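Local atomic coordinates of S-layer domain-containing protein (Ruminiclostridium thermocellum ATCC 27405, PDB entry 4QVS), a protein that is of unknown function but belongs to the concanavalin A-like lectin/glucanase superfamily, and may bind carbohydrate at the cell surface. Residues N38-G43 with N47-D52. Numbering follows the deposited sequence.
With NA (sodium ion), chain C.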
# COMPACT_ATOMS: atom_id res chain seq x y z
N ASN A 38 4.70 0.66 31.10
CA ASN A 38 3.50 -0.16 30.89
C ASN A 38 3.74 -1.61 31.26
O ASN A 38 2.86 -2.24 31.82
CB ASN A 38 3.03 -0.10 29.43
CG ASN A 38 2.53 1.29 29.03
OD1 ASN A 38 1.74 1.90 29.74
ND2 ASN A 38 2.97 1.78 27.87
N GLY A 39 4.95 -2.13 31.01
CA GLY A 39 5.21 -3.57 31.17
C GLY A 39 4.52 -4.30 30.00
O GLY A 39 4.13 -3.67 29.01
N VAL A 40 4.37 -5.62 30.07
CA VAL A 40 3.68 -6.36 28.99
C VAL A 40 2.20 -6.43 29.33
O VAL A 40 1.84 -6.43 30.50
CB VAL A 40 4.26 -7.76 28.69
CG1 VAL A 40 5.67 -7.63 28.14
CG2 VAL A 40 4.23 -8.69 29.91
N VAL A 41 1.34 -6.47 28.33
CA VAL A 41 -0.11 -6.47 28.59
C VAL A 41 -0.84 -7.37 27.60
O VAL A 41 -0.24 -7.76 26.59
CB VAL A 41 -0.65 -5.02 28.49
CG1 VAL A 41 -0.01 -4.09 29.53
CG2 VAL A 41 -0.43 -4.46 27.10
N PRO A 42 -2.14 -7.73 27.88
CA PRO A 42 -2.83 -8.60 26.93
C PRO A 42 -2.65 -8.08 25.52
O PRO A 42 -2.84 -6.89 25.30
CB PRO A 42 -4.31 -8.50 27.37
CG PRO A 42 -4.23 -8.29 28.85
CD PRO A 42 -2.87 -7.65 29.16
N GLY A 43 -2.25 -8.94 24.59
CA GLY A 43 -2.12 -8.52 23.19
C GLY A 43 -2.55 -9.60 22.20
O GLY A 43 -3.59 -10.25 22.37
N ASN A 47 0.61 -12.17 25.96
CA ASN A 47 0.95 -10.79 26.20
C ASN A 47 1.86 -10.29 25.11
O ASN A 47 2.46 -11.09 24.35
CB ASN A 47 1.56 -10.59 27.58
CG ASN A 47 0.51 -10.63 28.68
OD1 ASN A 47 -0.52 -9.97 28.60
ND2 ASN A 47 0.79 -11.37 29.74
N SER A 48 1.92 -8.96 25.05
CA SER A 48 2.64 -8.19 24.05
C SER A 48 3.25 -6.92 24.69
O SER A 48 2.73 -6.36 25.66
CB SER A 48 1.64 -7.75 22.95
OG SER A 48 0.84 -8.83 22.47
N VAL A 49 4.36 -6.46 24.12
CA VAL A 49 4.98 -5.20 24.56
C VAL A 49 4.12 -4.03 24.11
O VAL A 49 3.66 -4.01 22.97
CB VAL A 49 6.38 -5.03 23.91
CG1 VAL A 49 6.87 -3.59 23.94
CG2 VAL A 49 7.37 -5.95 24.59
N SER A 50 3.91 -3.06 25.01
CA SER A 50 3.22 -1.82 24.68
C SER A 50 4.14 -0.61 24.93
O SER A 50 4.41 -0.29 26.10
CB SER A 50 1.98 -1.65 25.52
OG SER A 50 1.25 -0.60 24.98
N LEU A 51 4.52 0.07 23.84
CA LEU A 51 5.44 1.23 23.87
C LEU A 51 4.66 2.52 23.78
O LEU A 51 3.78 2.65 22.91
CB LEU A 51 6.41 1.13 22.69
CG LEU A 51 7.17 -0.20 22.52
CD1 LEU A 51 8.09 -0.17 21.30
CD2 LEU A 51 8.00 -0.55 23.76
N ASP A 52 4.99 3.48 24.65
CA ASP A 52 4.25 4.72 24.73
C ASP A 52 4.46 5.67 23.57
O ASP A 52 3.69 6.60 23.41
CB ASP A 52 4.47 5.42 26.07
CG ASP A 52 5.94 5.86 26.29
OD1 ASP A 52 6.77 5.69 25.37
OD2 ASP A 52 6.23 6.36 27.40
NA NA C . 3.17 -12.71 23.12
O HOH W 1 3.55 -14.42 22.11
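Asn38 and Asn47 both turn CG beside their own backbone N, anti to the carbonyl carbon (chi1 -66° for Asn38); this puts the Asn38 amide over strand 47-52 and lays the Asn47 side chain along Val41 and Pro42, and of the two only Asn38 makes a hydrogen bond there. Asn38 gives ND2 to Ser50 O, 3.1 Å away. The bond is fairly straight at the hydrogen, 161°, and the acceptor lies close to the Asn38 amide plane, yet ND2 itself sits well above the carbonyl plane of Ser50. Ser36 OG also bonds to Ser50 O, so two groups hold that carbonyl where the two segments have drawn apart. At the other end Asn47 lies alongside the Pro42 ring, both side chains pointing the same way, though Asn47 OD1 is modelled too tightly against Val41 for its exact position to be trusted.

Between these ends Val41 and Ser48 form the hydrogen-bonded antiparallel pair: Val41 N to Ser48 O at 3.0 Å and Ser48 N to Val41 O at 2.9 Å. Val41 CG2 rests on Ser50 CB at 4.0 Å. On the face of Val40 and Val49, Val40 CG1 meets Val49 CG2 more loosely, at 4.3 Å, while Val40 CG2 crosses the Asn47 side chain at CB. Ser48 OG lies 3.1 Å from Gly43 CA and is hydrogen-bonded to Asp202 of the second subunit.

Asn47 O binds the sodium ion at 2.1 Å, joined by Met10, Asp12 and Asn45 of the same chain, Asp202 of the second subunit and a water, so the metal ties the hairpin to its partner chain. Strands 40-42 and 47-52 make a short beta hairpin, their axes 125° apart in direction. Beyond it, residues 49-52 pair antiparallel with a strand of the second subunit, whose Met200 packs on Val41 and Ser50, and the sheet continues across the interface.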